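Local structure of citrate synthase (Metallosphaera sedula, 6ABW) at residues D82-V87 with V136-T141; V142-L147 with L169-S174. The protein binds acetyl-CoA and, as a citrate synthase, probably condenses it with oxaloacetate and water to give citrate and CoA in the tricarboxylic acid cycle. One frame throughout, in Å; residues are numbered along the deposited sequence.

Overall arrangement
Both contacts use helix 128-151, one after the other along its length: interaction 1 takes residues 136-141, interaction 2 the next six. Both are largely buried, their centres about 17 and 16 Å from the centre of the chain, away from the acetyl-CoA site and the predicted active-site residues. Their chemistry differs with the partner. In interaction 1 the helix receives the end of helix 71-84 and the loop after it, and Arg138 and Thr141 bond to main-chain carbonyls there. In interaction 2 it lies beside helix 164-173, and the two segments meet through small and apolar side chains, with no hydrogen bond between them. Interaction 1 buries 376 Å², roughly twice the area of interaction 2.

Interaction 1 of 2, residues D82-V87 with V136-T141; sequences DEAYEV and VARAST
Tyr85 and Arg138 bring the two backbones to 5.2 Å, CA to CA, where the chain leaves helix 71-84 beside helix 128-151. Next to them Ala84 and Ala137 meet methyl to methyl, CB to CB 3.7 Å, short side chains suiting backbones this near. Two main-chain carbonyls are gripped by side chains of helix 128-151, which joins it to the end of helix 71-84 in the mainly helical citrate synthase fold. Arg138, extended from CG to NE, donates from NE to a lone pair of Ala84 O (3.0 Å, 152° at the hydrogen). Its NH2 reaches a water that donates to Glu83 O and Glu86 O. Thr141 OG1, set beside its own backbone N (chi1 -57°), donates to Tyr85 O at 2.7 Å, while CG2 meets Val87 CG2 tip to tip. The Tyr85 ring turns an edge to the helix, CD1 3.3 Å from Ala137 O, and a water joins its OH to Ser140 OG. A leucine in place of Arg138 would probably leave Ala84 O without its NE donor, cost the bridging water one of three partners and deprive Tyr215 OH of its bond to NH1. Around the contact, Tyr119 of helix 104-119 makes a cation-pi pair with Arg138, Leu115 touches Val87, and Phe164 of helix 164-173 packs on Tyr85.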
loop_
_atom_site.group_PDB
_atom_site.type_symbol
_atom_site.label_atom_id
_atom_site.label_comp_id
_atom_site.label_asym_id
_atom_site.label_seq_id
_atom_site.Cartn_x
_atom_site.Cartn_y
_atom_site.Cartn_z
ATOM N N ASP A 82 -4.305 14.732 21.788
ATOM C CA ASP A 82 -5.571 15.458 21.852
ATOM C C ASP A 82 -5.812 16.405 20.700
ATOM O O ASP A 82 -6.907 16.449 20.184
ATOM C CB ASP A 82 -5.709 16.282 23.123
ATOM C CG ASP A 82 -5.885 15.394 24.371
ATOM O OD1 ASP A 82 -6.267 14.190 24.232
ATOM O OD2 ASP A 82 -5.655 15.887 25.508
ATOM N N GLU A 83 -4.771 17.061 20.267
ATOM C CA GLU A 83 -4.988 18.085 19.205
ATOM C C GLU A 83 -5.057 17.389 17.835
ATOM O O GLU A 83 -5.570 17.966 16.917
ATOM C CB GLU A 83 -3.963 19.197 19.286
ATOM C CG GLU A 83 -2.600 18.835 18.824
ATOM C CD GLU A 83 -1.532 19.907 19.053
ATOM O OE1 GLU A 83 -0.324 19.510 19.195
ATOM O OE2 GLU A 83 -1.876 21.125 19.067
ATOM N N ALA A 84 -4.561 16.145 17.738
ATOM C CA ALA A 84 -4.541 15.427 16.467
ATOM C C ALA A 84 -5.841 14.667 16.154
ATOM O O ALA A 84 -6.020 14.297 15.019
ATOM C CB ALA A 84 -3.357 14.500 16.455
ATOM N N TYR A 85 -6.726 14.407 17.099
ATOM C CA TYR A 85 -7.932 13.583 16.819
ATOM C C TYR A 85 -8.773 14.104 15.686
ATOM O O TYR A 85 -9.292 13.317 14.915
ATOM C CB TYR A 85 -8.846 13.453 18.035
ATOM C CG TYR A 85 -8.243 12.591 19.124
ATOM C CD1 TYR A 85 -7.858 11.264 18.846
ATOM C CD2 TYR A 85 -8.209 13.027 20.443
ATOM C CE1 TYR A 85 -7.303 10.455 19.829
ATOM C CE2 TYR A 85 -7.764 12.203 21.475
ATOM C CZ TYR A 85 -7.264 10.942 21.157
ATOM O OH TYR A 85 -6.825 10.160 22.171
ATOM N N GLU A 86 -8.963 15.425 15.623
ATOM C CA GLU A 86 -9.805 16.060 14.623
ATOM C C GLU A 86 -9.164 15.900 13.242
ATOM O O GLU A 86 -7.961 16.166 13.036
ATOM C CB GLU A 86 -10.112 17.592 14.932
ATOM C CG GLU A 86 -8.905 18.490 15.312
ATOM C CD GLU A 86 -9.207 19.722 16.273
ATOM O OE1 GLU A 86 -10.055 20.566 15.885
ATOM O OE2 GLU A 86 -8.559 19.886 17.386
ATOM N N VAL A 87 -9.962 15.374 12.310
ATOM C CA VAL A 87 -9.578 15.320 10.883
ATOM C C VAL A 87 -10.597 16.066 10.035
ATOM O O VAL A 87 -11.679 16.293 10.488
ATOM C CB VAL A 87 -9.466 13.856 10.404
ATOM C CG1 VAL A 87 -8.356 13.181 11.245
ATOM C CG2 VAL A 87 -10.776 13.080 10.510
ATOM N N VAL A 136 -1.228 8.043 15.078
ATOM C CA VAL A 136 -1.840 7.092 16.028
ATOM C C VAL A 136 -3.166 7.638 16.575
ATOM O O VAL A 136 -4.180 6.936 16.624
ATOM C CB VAL A 136 -0.869 6.717 17.168
ATOM C CG1 VAL A 136 -1.636 5.975 18.251
ATOM C CG2 VAL A 136 0.238 5.836 16.565
ATOM N N ALA A 137 -3.182 8.911 16.933
ATOM C CA ALA A 137 -4.449 9.558 17.246
ATOM C C ALA A 137 -5.499 9.508 16.199
ATOM O O ALA A 137 -6.705 9.241 16.451
ATOM C CB ALA A 137 -4.157 11.028 17.543
ATOM N N ARG A 138 -5.087 9.785 14.988
ATOM C CA ARG A 138 -6.007 9.773 13.869
ATOM C C ARG A 138 -6.498 8.353 13.507
ATOM O O ARG A 138 -7.594 8.195 13.036
ATOM C CB ARG A 138 -5.385 10.493 12.693
ATOM C CG ARG A 138 -5.259 11.989 13.019
ATOM C CD ARG A 138 -4.350 12.729 12.105
ATOM N NE ARG A 138 -4.334 14.119 12.546
ATOM C CZ ARG A 138 -3.451 15.045 12.185
ATOM N NH1 ARG A 138 -2.409 14.780 11.437
ATOM N NH2 ARG A 138 -3.595 16.296 12.666
ATOM N N ALA A 139 -5.682 7.343 13.817
ATOM C CA ALA A 139 -6.113 5.937 13.732
ATOM C C ALA A 139 -7.289 5.676 14.629
ATOM O O ALA A 139 -8.228 4.994 14.230
ATOM C CB ALA A 139 -4.968 4.972 13.992
ATOM N N SER A 140 -7.271 6.280 15.819
ATOM C CA SER A 140 -8.418 6.210 16.738
ATOM C C SER A 140 -9.680 6.800 16.106
ATOM O O SER A 140 -10.760 6.160 16.082
ATOM C CB SER A 140 -8.047 6.930 18.067
ATOM O OG SER A 140 -9.134 6.897 18.932
ATOM N N THR A 141 -9.552 7.996 15.550
ATOM C CA THR A 141 -10.679 8.629 14.883
ATOM C C THR A 141 -11.249 7.815 13.736
ATOM O O THR A 141 -12.448 7.634 13.616
ATOM C CB THR A 141 -10.232 9.988 14.396
ATOM O OG1 THR A 141 -9.748 10.755 15.528
ATOM C CG2 THR A 141 -11.392 10.754 13.735
HETATM O O HOH W 1 -5.974 17.494 14.061
HETATM O O HOH W 2 -8.446 7.782 21.408
#

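Interaction 2 of 2, residues V142-L147 with L169-S174; sequences VVANVL and LKASFS
Ala144 packs against Ser172 at the middle of a nearly parallel helix pair, part of the mainly helical citrate synthase fold. The segments of helices 128-151 and 164-173 run in the same sense, their axes 8.5 Å apart at closest and crossing at -21°. At the tight point the CA atoms of Ala144 and Ser172 are 4.6 Å apart, and only short side chains suit so small a gap. The methyl of Ala144 therefore does the touching: its CB lies 4.0 Å from Ala171 CB and 3.7 Å from Ser172 OG. Serine fits here because its hydroxyl needs no partner across the interface; OG bonds to Phe168 O in its own helix and can lie against a methyl group. Phe168 itself also packs on Ala144.

One turn further on, a longer residue continues the close packing. Leu147 has CG anti to its backbone N (chi1 162°), which carries the branch across to the other helix, where CD2 lies 3.9 Å from Ser172 CB. Less is packed at Phe173, which is partly exposed and adds little area, through CE1 alone; Leu147 CD2 reaches that atom, the two side chains crossing at about a right angle. The Phe173 ring also meets Phe337, their planes at about 55°, while Pro338 touches Leu147. The solvent side is the outer face of helix 164-173, where Lys170 is exposed. Ser174, exposed too, comes just after the helix and leaves it with positive phi, although its N still bonds to Lys170 O. Arg148, the residue after Leu147, adds a polar link between the helices, its NH2 bonding to Ser172 O. Beside that same carbonyl oxygen sits an apolar neighbour, Leu147 CD2, 3.7 Å from Ser172 O.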
loop_
_atom_site.group_PDB
_atom_site.type_symbol
_atom_site.label_atom_id
_atom_site.label_comp_id
_atom_site.label_asym_id
_atom_site.label_seq_id
_atom_site.Cartn_x
_atom_site.Cartn_y
_atom_site.Cartn_z
ATOM N N VAL A 142 -10.349 7.294 12.904
ATOM C CA VAL A 142 -10.730 6.433 11.785
ATOM C C VAL A 142 -11.418 5.163 12.210
ATOM O O VAL A 142 -12.510 4.872 11.714
ATOM C CB VAL A 142 -9.506 6.127 10.910
ATOM C CG1 VAL A 142 -9.814 5.038 9.889
ATOM C CG2 VAL A 142 -9.092 7.449 10.227
ATOM N N VAL A 143 -10.879 4.443 13.195
ATOM C CA VAL A 143 -11.461 3.162 13.548
ATOM C C VAL A 143 -12.852 3.325 14.209
ATOM O O VAL A 143 -13.817 2.627 13.874
ATOM C CB VAL A 143 -10.484 2.335 14.386
ATOM C CG1 VAL A 143 -11.156 1.059 14.810
ATOM C CG2 VAL A 143 -9.248 1.974 13.562
ATOM N N ALA A 144 -12.987 4.359 15.027
ATOM C CA ALA A 144 -14.237 4.636 15.705
ATOM C C ALA A 144 -15.326 4.951 14.650
ATOM O O ALA A 144 -16.453 4.462 14.747
ATOM C CB ALA A 144 -14.033 5.815 16.683
ATOM N N ASN A 145 -14.956 5.688 13.618
ATOM C CA ASN A 145 -15.878 6.096 12.564
ATOM C C ASN A 145 -16.214 5.010 11.559
ATOM O O ASN A 145 -17.292 4.955 11.018
ATOM C CB ASN A 145 -15.459 7.425 11.980
ATOM C CG ASN A 145 -15.831 8.555 12.941
ATOM O OD1 ASN A 145 -17.019 8.788 13.185
ATOM N ND2 ASN A 145 -14.823 9.095 13.638
ATOM N N VAL A 146 -15.253 4.063 11.361
ATOM C CA VAL A 146 -15.515 2.890 10.566
ATOM C C VAL A 146 -16.602 2.042 11.246
ATOM O O VAL A 146 -17.563 1.583 10.627
ATOM C CB VAL A 146 -14.190 2.110 10.310
ATOM C CG1 VAL A 146 -14.447 0.676 9.792
ATOM C CG2 VAL A 146 -13.322 2.844 9.296
ATOM N N LEU A 147 -16.501 1.865 12.550
ATOM C CA LEU A 147 -17.522 1.125 13.278
ATOM C C LEU A 147 -18.874 1.824 13.118
ATOM O O LEU A 147 -19.936 1.169 12.835
ATOM C CB LEU A 147 -17.115 0.978 14.754
ATOM C CG LEU A 147 -18.332 0.615 15.669
ATOM C CD1 LEU A 147 -18.771 -0.779 15.353
ATOM C CD2 LEU A 147 -17.907 0.797 17.121
ATOM N N LEU A 169 -13.064 4.446 23.202
ATOM C CA LEU A 169 -14.303 3.777 23.555
ATOM C C LEU A 169 -15.511 4.720 23.615
ATOM O O LEU A 169 -16.583 4.356 23.168
ATOM C CB LEU A 169 -14.172 3.031 24.856
ATOM C CG LEU A 169 -13.214 1.838 24.924
ATOM C CD1 LEU A 169 -13.078 1.382 26.369
ATOM C CD2 LEU A 169 -13.677 0.706 24.039
ATOM N N LYS A 170 -15.323 5.923 24.133
ATOM C CA LYS A 170 -16.393 6.896 24.131
ATOM C C LYS A 170 -16.797 7.348 22.756
ATOM O O LYS A 170 -17.985 7.483 22.493
ATOM C CB LYS A 170 -16.001 8.102 24.966
ATOM C CG LYS A 170 -15.997 7.818 26.430
ATOM C CD LYS A 170 -15.819 9.161 27.186
ATOM C CE LYS A 170 -17.103 10.017 27.117
ATOM N NZ LYS A 170 -16.859 11.420 27.544
ATOM N N ALA A 171 -15.839 7.551 21.850
ATOM C CA ALA A 171 -16.179 7.919 20.467
ATOM C C ALA A 171 -16.885 6.759 19.784
ATOM O O ALA A 171 -17.939 6.926 19.120
ATOM C CB ALA A 171 -14.923 8.320 19.681
ATOM N N SER A 172 -16.363 5.547 19.981
ATOM C CA SER A 172 -16.984 4.360 19.387
ATOM C C SER A 172 -18.467 4.120 19.750
ATOM O O SER A 172 -19.301 3.766 18.888
ATOM C CB SER A 172 -16.171 3.100 19.733
ATOM O OG SER A 172 -14.888 3.150 19.113
ATOM N N PHE A 173 -18.773 4.287 21.054
ATOM C CA PHE A 173 -20.041 3.808 21.536
ATOM C C PHE A 173 -21.011 4.870 22.099
ATOM O O PHE A 173 -22.186 4.511 22.416
ATOM C CB PHE A 173 -19.714 2.774 22.636
ATOM C CG PHE A 173 -18.987 1.550 22.118
ATOM C CD1 PHE A 173 -19.567 0.777 21.134
ATOM C CD2 PHE A 173 -17.811 1.147 22.695
ATOM C CE1 PHE A 173 -18.922 -0.374 20.663
ATOM C CE2 PHE A 173 -17.127 0.004 22.206
ATOM C CZ PHE A 173 -17.680 -0.726 21.200
ATOM N N SER A 174 -20.559 6.094 22.237
ATOM C CA SER A 174 -21.410 7.199 22.827
ATOM C C SER A 174 -21.972 6.829 24.222
ATOM O O SER A 174 -23.155 6.976 24.479
ATOM C CB SER A 174 -22.607 7.503 21.934
ATOM O OG SER A 174 -22.243 7.793 20.590
#